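Long-range contact in WbbM protein (Klebsiella pneumoniae, PDB 6U4B), which probably acts as a bifunctional, metal-dependent glycosyltransferase that polymerises O-antigen polysaccharide: residues H377-L390 / L497-M510. Sequence-based numbering, arbitrary orientation.
Sequences HTRAHFSASTYARL and LKAKKYWFLDQDIM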
ATOM      1  N   HIS A 377      28.071  34.534 -18.745  1.00154.37           N
ATOM      2  CA  HIS A 377      27.555  34.955 -17.452  1.00150.99           C
ATOM      3  C   HIS A 377      26.828  36.292 -17.537  1.00143.38           C
ATOM      4  O   HIS A 377      27.031  37.089 -18.454  1.00142.86           O
ATOM      5  CB  HIS A 377      28.683  35.050 -16.417  1.00154.90           C
ATOM      6  CG  HIS A 377      28.223  34.848 -15.011  1.00156.83           C
ATOM      7  ND1 HIS A 377      28.625  35.659 -13.973  1.00158.96           N
ATOM      8  CD2 HIS A 377      27.396  33.923 -14.469  1.00155.15           C
ATOM      9  CE1 HIS A 377      28.064  35.243 -12.852  1.00158.27           C
ATOM     10  NE2 HIS A 377      27.314  34.190 -13.125  1.00155.56           N
ATOM     11  N   THR A 378      25.966  36.516 -16.550  1.00137.63           N
ATOM     12  CA  THR A 378      25.436  37.833 -16.209  1.00130.38           C
ATOM     13  C   THR A 378      25.994  38.162 -14.828  1.00124.89           C
ATOM     14  O   THR A 378      25.560  37.588 -13.823  1.00122.17           O
ATOM     15  CB  THR A 378      23.909  37.845 -16.210  1.00125.39           C
ATOM     16  OG1 THR A 378      23.428  38.865 -15.326  1.00125.56           O
ATOM     17  CG2 THR A 378      23.351  36.490 -15.791  1.00120.68           C
ATOM     18  N   ARG A 379      26.967  39.076 -14.768  1.00121.35           N
ATOM     19  CA  ARG A 379      27.609  39.231 -13.446  1.00118.89           C
ATOM     20  C   ARG A 379      26.722  39.921 -12.402  1.00118.86           C
ATOM     21  O   ARG A 379      27.224  40.255 -11.317  1.00120.87           O
ATOM     22  CB  ARG A 379      28.957  39.943 -13.594  1.00120.04           C
ATOM     23  CG  ARG A 379      30.109  39.063 -13.120  1.00119.84           C
ATOM     24  CD  ARG A 379      31.354  39.203 -13.955  1.00121.51           C
ATOM     25  NE  ARG A 379      32.073  40.420 -13.626  1.00124.99           N
ATOM     26  CZ  ARG A 379      33.391  40.542 -13.690  1.00129.48           C
ATOM     27  NH1 ARG A 379      34.147  39.513 -14.056  1.00129.57           N
ATOM     28  NH2 ARG A 379      33.949  41.692 -13.371  1.00133.28           N
ATOM     29  N   ALA A 380      25.437  40.163 -12.668  1.00118.55           N
ATOM     30  CA  ALA A 380      24.477  40.428 -11.607  1.00117.75           C
ATOM     31  C   ALA A 380      24.179  39.138 -10.840  1.00117.15           C
ATOM     32  O   ALA A 380      24.539  38.032 -11.262  1.00116.16           O
ATOM     33  CB  ALA A 380      23.190  41.013 -12.178  1.00115.25           C
ATOM     34  N   HIS A 381      23.512  39.283  -9.695  1.00116.70           N
ATOM     35  CA  HIS A 381      23.158  38.135  -8.872  1.00111.55           C
ATOM     36  C   HIS A 381      21.823  37.552  -9.320  1.00101.35           C
ATOM     37  O   HIS A 381      20.880  38.282  -9.638  1.00102.81           O
ATOM     38  CB  HIS A 381      23.100  38.518  -7.389  1.00118.26           C
ATOM     39  CG  HIS A 381      21.838  39.216  -6.981  1.00123.59           C
ATOM     40  ND1 HIS A 381      20.675  38.539  -6.683  1.00122.85           N
ATOM     41  CD2 HIS A 381      21.561  40.531  -6.814  1.00127.01           C
ATOM     42  CE1 HIS A 381      19.733  39.407  -6.356  1.00124.34           C
ATOM     43  NE2 HIS A 381      20.245  40.622  -6.427  1.00126.46           N
ATOM     44  N   PHE A 382      21.758  36.224  -9.347  1.00 89.05           N
ATOM     45  CA  PHE A 382      20.540  35.519  -9.722  1.00 75.68           C
ATOM     46  C   PHE A 382      20.601  34.128  -9.115  1.00 67.79           C
ATOM     47  O   PHE A 382      21.675  33.636  -8.762  1.00 70.10           O
ATOM     48  CB  PHE A 382      20.374  35.441 -11.245  1.00 67.82           C
ATOM     49  CG  PHE A 382      21.265  34.424 -11.899  1.00 68.84           C
ATOM     50  CD1 PHE A 382      20.732  33.261 -12.433  1.00 69.58           C
ATOM     51  CD2 PHE A 382      22.635  34.620 -11.967  1.00 74.89           C
ATOM     52  CE1 PHE A 382      21.548  32.320 -13.030  1.00 70.89           C
ATOM     53  CE2 PHE A 382      23.455  33.681 -12.561  1.00 75.63           C
ATOM     54  CZ  PHE A 382      22.911  32.529 -13.093  1.00 73.40           C
ATOM     55  N   SER A 383      19.438  33.497  -8.999  1.00 59.45           N
ATOM     56  CA  SER A 383      19.349  32.163  -8.422  1.00 57.29           C
ATOM     57  C   SER A 383      19.464  31.117  -9.522  1.00 55.03           C
ATOM     58  O   SER A 383      18.766  31.194 -10.538  1.00 51.52           O
ATOM     59  CB  SER A 383      18.035  31.992  -7.660  1.00 57.10           C
ATOM     60  OG  SER A 383      17.808  30.633  -7.338  1.00 55.94           O
ATOM     61  N   ALA A 384      20.352  30.141  -9.317  1.00 54.26           N
ATOM     62  CA  ALA A 384      20.482  29.057 -10.285  1.00 52.82           C
ATOM     63  C   ALA A 384      19.200  28.235 -10.368  1.00 49.75           C
ATOM     64  O   ALA A 384      18.825  27.761 -11.447  1.00 48.62           O
ATOM     65  CB  ALA A 384      21.670  28.165  -9.920  1.00 52.40           C
ATOM     66  N   SER A 385      18.509  28.063  -9.240  1.00 50.81           N
ATOM     67  CA  SER A 385      17.271  27.292  -9.248  1.00 54.94           C
ATOM     68  C   SER A 385      16.133  28.079  -9.891  1.00 48.46           C
ATOM     69  O   SER A 385      15.317  27.508 -10.623  1.00 44.93           O
ATOM     70  CB  SER A 385      16.903  26.873  -7.825  1.00 58.75           C
ATOM     71  OG  SER A 385      16.911  27.987  -6.949  1.00 66.53           O
ATOM     72  N   THR A 386      16.065  29.388  -9.634  1.00 51.44           N
ATOM     73  CA  THR A 386      15.009  30.205 -10.227  1.00 56.49           C
ATOM     74  C   THR A 386      15.080  30.182 -11.750  1.00 53.67           C
ATOM     75  O   THR A 386      14.045  30.187 -12.427  1.00 54.75           O
ATOM     76  CB  THR A 386      15.098  31.643  -9.709  1.00 57.41           C
ATOM     77  OG1 THR A 386      14.902  31.656  -8.290  1.00 57.65           O
ATOM     78  CG2 THR A 386      14.040  32.525 -10.367  1.00 53.86           C
ATOM     79  N   TYR A 387      16.291  30.136 -12.305  1.00 46.33           N
ATOM     80  CA  TYR A 387      16.494  30.187 -13.748  1.00 46.89           C
ATOM     81  C   TYR A 387      17.024  28.872 -14.310  1.00 44.40           C
ATOM     82  O   TYR A 387      17.634  28.864 -15.384  1.00 45.90           O
ATOM     83  CB  TYR A 387      17.433  31.341 -14.100  1.00 46.09           C
ATOM     84  CG  TYR A 387      16.872  32.695 -13.732  1.00 49.09           C
ATOM     85  CD1 TYR A 387      17.151  33.277 -12.501  1.00 49.03           C
ATOM     86  CD2 TYR A 387      16.050  33.385 -14.612  1.00 39.29           C
ATOM     87  CE1 TYR A 387      16.631  34.512 -12.163  1.00 52.59           C
ATOM     88  CE2 TYR A 387      15.524  34.613 -14.281  1.00 40.68           C
ATOM     89  CZ  TYR A 387      15.817  35.175 -13.059  1.00 53.38           C
ATOM     90  OH  TYR A 387      15.291  36.405 -12.739  1.00 56.63           O
ATOM     91  N   ALA A 388      16.781  27.759 -13.611  1.00 39.99           N
ATOM     92  CA  ALA A 388      17.358  26.476 -14.006  1.00 38.77           C
ATOM     93  C   ALA A 388      16.958  26.083 -15.423  1.00 38.83           C
ATOM     94  O   ALA A 388      17.768  25.516 -16.167  1.00 39.36           O
ATOM     95  CB  ALA A 388      16.935  25.390 -13.014  1.00 39.19           C
ATOM     96  N   ARG A 389      15.713  26.375 -15.815  1.00 37.29           N
ATOM     97  CA  ARG A 389      15.234  25.982 -17.138  1.00 39.99           C
ATOM     98  C   ARG A 389      16.093  26.566 -18.255  1.00 42.76           C
ATOM     99  O   ARG A 389      16.264  25.930 -19.302  1.00 39.92           O
ATOM    100  CB  ARG A 389      13.776  26.409 -17.315  1.00 42.25           C
ATOM    101  CG  ARG A 389      12.767  25.526 -16.586  1.00 39.94           C
ATOM    102  CD  ARG A 389      11.348  26.014 -16.834  1.00 38.67           C
ATOM    103  NE  ARG A 389      11.066  27.252 -16.119  1.00 41.92           N
ATOM    104  CZ  ARG A 389      10.041  27.426 -15.291  1.00 43.27           C
ATOM    105  NH1 ARG A 389       9.175  26.442 -15.082  1.00 41.15           N
ATOM    106  NH2 ARG A 389       9.870  28.593 -14.684  1.00 32.60           N
ATOM    107  N   LEU A 390      16.642  27.768 -18.053  1.00 44.48           N
ATOM    108  CA  LEU A 390      17.460  28.399 -19.084  1.00 42.61           C
ATOM    109  C   LEU A 390      18.725  27.609 -19.389  1.00 45.78           C
ATOM    110  O   LEU A 390      19.272  27.739 -20.489  1.00 46.74           O
ATOM    111  CB  LEU A 390      17.844  29.817 -18.662  1.00 40.35           C
ATOM    112  CG  LEU A 390      16.708  30.783 -18.334  1.00 45.87           C
ATOM    113  CD1 LEU A 390      17.271  32.158 -18.005  1.00 47.78           C
ATOM    114  CD2 LEU A 390      15.723  30.863 -19.487  1.00 43.84           C
ATOM    115  N   LEU A 497      18.837  37.194 -20.404  1.00 45.74           N
ATOM    116  CA  LEU A 497      18.873  37.200 -18.944  1.00 43.48           C
ATOM    117  C   LEU A 497      19.651  38.399 -18.410  1.00 44.19           C
ATOM    118  O   LEU A 497      19.255  39.009 -17.411  1.00 47.53           O
ATOM    119  CB  LEU A 497      19.481  35.890 -18.435  1.00 47.14           C
ATOM    120  CG  LEU A 497      19.722  35.700 -16.933  1.00 51.66           C
ATOM    121  CD1 LEU A 497      18.410  35.633 -16.165  1.00 39.32           C
ATOM    122  CD2 LEU A 497      20.546  34.443 -16.691  1.00 48.12           C
ATOM    123  N   LYS A 498      20.756  38.758 -19.072  1.00 52.22           N
ATOM    124  CA  LYS A 498      21.566  39.892 -18.626  1.00 61.39           C
ATOM    125  C   LYS A 498      20.820  41.211 -18.747  1.00 63.28           C
ATOM    126  O   LYS A 498      20.973  42.096 -17.897  1.00 65.21           O
ATOM    127  CB  LYS A 498      22.846  39.992 -19.446  1.00 69.01           C
ATOM    128  CG  LYS A 498      23.723  38.766 -19.455  1.00 73.21           C
ATOM    129  CD  LYS A 498      25.025  39.080 -20.155  1.00 79.61           C
ATOM    130  CE  LYS A 498      25.663  40.324 -19.569  1.00 81.34           C
ATOM    131  NZ  LYS A 498      26.754  40.862 -20.422  1.00 85.28           N
ATOM    132  N   ALA A 499      20.014  41.360 -19.799  1.00 62.14           N
ATOM    133  CA  ALA A 499      19.584  42.686 -20.232  1.00 60.22           C
ATOM    134  C   ALA A 499      18.708  43.375 -19.195  1.00 59.58           C
ATOM    135  O   ALA A 499      18.875  44.572 -18.936  1.00 60.51           O
ATOM    136  CB  ALA A 499      18.848  42.580 -21.568  1.00 61.48           C
ATOM    137  N   LYS A 500      17.769  42.648 -18.594  1.00 57.92           N
ATOM    138  CA  LYS A 500      16.829  43.265 -17.667  1.00 60.49           C
ATOM    139  C   LYS A 500      16.133  42.174 -16.868  1.00 55.38           C
ATOM    140  O   LYS A 500      16.255  40.983 -17.160  1.00 54.32           O
ATOM    141  CB  LYS A 500      15.806  44.140 -18.406  1.00 63.75           C
ATOM    142  CG  LYS A 500      15.068  43.414 -19.513  1.00 61.64           C
ATOM    143  CD  LYS A 500      14.035  44.306 -20.189  1.00 67.03           C
ATOM    144  CE  LYS A 500      14.694  45.408 -21.011  1.00 68.82           C
ATOM    145  NZ  LYS A 500      13.696  46.199 -21.787  1.00 66.54           N
ATOM    146  N   LYS A 501      15.408  42.603 -15.838  1.00 57.58           N
ATOM    147  CA  LYS A 501      14.597  41.701 -15.036  1.00 57.44           C
ATOM    148  C   LYS A 501      13.174  41.690 -15.576  1.00 57.96           C
ATOM    149  O   LYS A 501      12.612  42.738 -15.907  1.00 60.67           O
ATOM    150  CB  LYS A 501      14.614  42.120 -13.566  1.00 61.77           C
ATOM    151  CG  LYS A 501      16.012  42.210 -13.001  1.00 74.91           C
ATOM    152  CD  LYS A 501      16.117  41.530 -11.650  1.00 81.62           C
ATOM    153  CE  LYS A 501      17.557  41.136 -11.370  1.00 81.44           C
ATOM    154  NZ  LYS A 501      18.025  40.097 -12.331  1.00 75.89           N
ATOM    155  N   TYR A 502      12.600  40.496 -15.669  1.00 52.68           N
ATOM    156  CA  TYR A 502      11.326  40.289 -16.340  1.00 52.35           C
ATOM    157  C   TYR A 502      10.232  39.918 -15.346  1.00 53.32           C
ATOM    158  O   TYR A 502      10.494  39.394 -14.258  1.00 48.28           O
ATOM    159  CB  TYR A 502      11.450  39.203 -17.415  1.00 50.51           C
ATOM    160  CG  TYR A 502      12.436  39.561 -18.503  1.00 58.18           C
ATOM    161  CD1 TYR A 502      12.040  40.304 -19.607  1.00 60.59           C
ATOM    162  CD2 TYR A 502      13.766  39.167 -18.418  1.00 59.99           C
ATOM    163  CE1 TYR A 502      12.939  40.641 -20.599  1.00 64.69           C
ATOM    164  CE2 TYR A 502      14.671  39.496 -19.407  1.00 63.26           C
ATOM    165  CZ  TYR A 502      14.253  40.234 -20.494  1.00 69.36           C
ATOM    166  OH  TYR A 502      15.153  40.570 -21.481  1.00 77.65           O
ATOM    167  N   TRP A 503       8.990  40.191 -15.755  1.00 54.05           N
ATOM    168  CA  TRP A 503       7.840  40.004 -14.877  1.00 54.88           C
ATOM    169  C   TRP A 503       7.755  38.569 -14.368  1.00 56.66           C
ATOM    170  O   TRP A 503       7.686  38.330 -13.157  1.00 42.29           O
ATOM    171  CB  TRP A 503       6.562  40.394 -15.620  1.00 52.35           C
ATOM    172  CG  TRP A 503       5.340  40.448 -14.763  1.00 54.11           C
ATOM    173  CD1 TRP A 503       5.294  40.535 -13.403  1.00 55.91           C
ATOM    174  CD2 TRP A 503       3.978  40.417 -15.210  1.00 52.19           C
ATOM    175  NE1 TRP A 503       3.989  40.561 -12.974  1.00 57.10           N
ATOM    176  CE2 TRP A 503       3.162  40.490 -14.064  1.00 55.97           C
ATOM    177  CE3 TRP A 503       3.371  40.333 -16.467  1.00 48.99           C
ATOM    178  CZ2 TRP A 503       1.771  40.484 -14.137  1.00 59.26           C
ATOM    179  CZ3 TRP A 503       1.990  40.328 -16.538  1.00 55.53           C
ATOM    180  CH2 TRP A 503       1.205  40.402 -15.380  1.00 59.20           C
ATOM    181  N   PHE A 504       7.766  37.598 -15.280  1.00 48.34           N
ATOM    182  CA  PHE A 504       7.714  36.189 -14.914  1.00 48.11           C
ATOM    183  C   PHE A 504       9.040  35.479 -15.173  1.00 43.89           C
ATOM    184  O   PHE A 504       9.059  34.299 -15.530  1.00 45.57           O
ATOM    185  CB  PHE A 504       6.567  35.491 -15.641  1.00 45.30           C
ATOM    186  CG  PHE A 504       5.222  35.786 -15.047  1.00 50.53           C
ATOM    187  CD1 PHE A 504       4.767  35.080 -13.945  1.00 57.51           C
ATOM    188  CD2 PHE A 504       4.421  36.781 -15.576  1.00 53.86           C
ATOM    189  CE1 PHE A 504       3.528  35.355 -13.389  1.00 60.43           C
ATOM    190  CE2 PHE A 504       3.183  37.061 -15.027  1.00 58.06           C
ATOM    191  CZ  PHE A 504       2.738  36.347 -13.932  1.00 60.21           C
ATOM    192  N   LEU A 505      10.146  36.199 -15.009  1.00 42.42           N
ATOM    193  CA  LEU A 505      11.493  35.622 -14.889  1.00 43.08           C
ATOM    194  C   LEU A 505      11.786  34.770 -16.123  1.00 38.09           C
ATOM    195  O   LEU A 505      11.577  35.247 -17.251  1.00 40.44           O
ATOM    196  CB  LEU A 505      11.577  34.896 -13.549  1.00 48.30           C
ATOM    197  CG  LEU A 505      11.039  35.637 -12.324  1.00 50.83           C
ATOM    198  CD1 LEU A 505      11.096  34.744 -11.095  1.00 52.68           C
ATOM    199  CD2 LEU A 505      11.799  36.933 -12.082  1.00 53.69           C
ATOM    200  N   ASP A 506      12.250  33.526 -15.968  1.00 36.04           N
ATOM    201  CA  ASP A 506      12.670  32.725 -17.112  1.00 36.77           C
ATOM    202  C   ASP A 506      11.511  32.349 -18.024  1.00 37.82           C
ATOM    203  O   ASP A 506      11.738  32.072 -19.207  1.00 40.66           O
ATOM    204  CB  ASP A 506      13.387  31.460 -16.638  1.00 39.06           C
ATOM    205  CG  ASP A 506      12.514  30.590 -15.751  1.00 44.43           C
ATOM    206  OD1 ASP A 506      11.790  31.143 -14.895  1.00 45.40           O
ATOM    207  OD2 ASP A 506      12.550  29.353 -15.911  1.00 44.46           O
ATOM    208  N   GLN A 507      10.280  32.320 -17.507  1.00 38.29           N
ATOM    209  CA  GLN A 507       9.136  32.097 -18.386  1.00 37.64           C
ATOM    210  C   GLN A 507       9.024  33.213 -19.416  1.00 34.74           C
ATOM    211  O   GLN A 507       8.751  32.956 -20.595  1.00 42.61           O
ATOM    212  CB  GLN A 507       7.844  31.977 -17.573  1.00 34.69           C
ATOM    213  CG  GLN A 507       6.625  31.619 -18.423  1.00 34.89           C
ATOM    214  CD  GLN A 507       5.389  31.312 -17.592  1.00 38.31           C
ATOM    215  OE1 GLN A 507       5.104  30.153 -17.293  1.00 39.90           O
ATOM    216  NE2 GLN A 507       4.649  32.349 -17.221  1.00 39.01           N
ATOM    217  N   ASP A 508       9.248  34.459 -18.991  1.00 39.22           N
ATOM    218  CA  ASP A 508       9.250  35.578 -19.929  1.00 42.63           C
ATOM    219  C   ASP A 508      10.445  35.509 -20.869  1.00 40.06           C
ATOM    220  O   ASP A 508      10.318  35.794 -22.066  1.00 41.31           O
ATOM    221  CB  ASP A 508       9.251  36.904 -19.169  1.00 44.47           C
ATOM    222  CG  ASP A 508       7.884  37.274 -18.631  1.00 48.89           C
ATOM    223  OD1 ASP A 508       6.895  36.609 -19.004  1.00 51.12           O
ATOM    224  OD2 ASP A 508       7.805  38.238 -17.837  1.00 48.44           O
ATOM    225  N   ILE A 509      11.617  35.142 -20.343  1.00 44.85           N
ATOM    226  CA  ILE A 509      12.816  35.052 -21.170  1.00 45.42           C
ATOM    227  C   ILE A 509      12.623  34.018 -22.272  1.00 42.54           C
ATOM    228  O   ILE A 509      12.961  34.260 -23.438  1.00 39.43           O
ATOM    229  CB  ILE A 509      14.040  34.722 -20.296  1.00 45.34           C
ATOM    230  CG1 ILE A 509      14.366  35.896 -19.372  1.00 46.50           C
ATOM    231  CG2 ILE A 509      15.241  34.366 -21.162  1.00 42.39           C
ATOM    232  CD1 ILE A 509      15.463  35.608 -18.376  1.00 43.52           C
ATOM    233  N   MET A 510      12.064  32.857 -21.923  1.00 36.12           N
ATOM    234  CA  MET A 510      11.875  31.802 -22.912  1.00 36.48           C
ATOM    235  C   MET A 510      10.765  32.143 -23.898  1.00 39.05           C
ATOM    236  O   MET A 510      10.860  31.780 -25.076  1.00 40.78           O
ATOM    237  CB  MET A 510      11.587  30.470 -22.211  1.00 34.05           C
ATOM    238  CG  MET A 510      12.785  29.912 -21.451  1.00 36.40           C
ATOM    239  SD  MET A 510      12.482  28.287 -20.724  1.00 39.17           S
ATOM    240  CE  MET A 510      11.328  28.709 -19.417  1.00 39.29           C
TER
HETATM  241  O   HOH W   1      13.497  27.972 -13.684  1.00 38.92           O
HETATM  242  O   HOH W   2      14.201  37.967 -14.985  1.00 33.41           O
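Arg389 grips the carboxylate of Asp506 side-on, and the two flat groups lie nearly coplanar, 19° apart. Arg389 NE donates to Asp506 OD2 at 2.6 Å, and Arg389 NH2 reaches Asp506 OD1 at 3.2 Å in an almost straight bond (170°). Both oxygens are met on their syn side. Asp506 CG sits between the backbone N and the carbonyl carbon (chi1 59°), which turns the carboxylate to the arginine and leaves CB against Leu390 CD2. A water donates to Asp506 OD2 (2.8 Å) and to the carbonyl oxygen of Thr386. Met510 CE rests by Arg389 NE, its chain crossing the arginine at about a right angle.

Next to this polar patch the Tyr387 ring packs against both helices, 489-499 and 505-513. Leu497 CD1 lies over one face of the Tyr387 ring in a CH-pi contact, 3.9 Å from its centroid. Thr386 CG2 lies over the opposite face. Tyr387 OH touches Leu505 CD2 and is linked through a second water to Tyr502 N. Leu390 packs its CD1 on Ile509 CD1 (3.9 Å) and its CD2 on Met510 CG (3.7 Å).

Arg389 NH1 also forms a salt bridge with Asp406, a magnesium ligand in this glycosyltransferase family 8 region. Arg389 is thus a second-shell residue, and Asp506, one step further out, holds its guanidinium beside the metal site and probably offsets part of its charge.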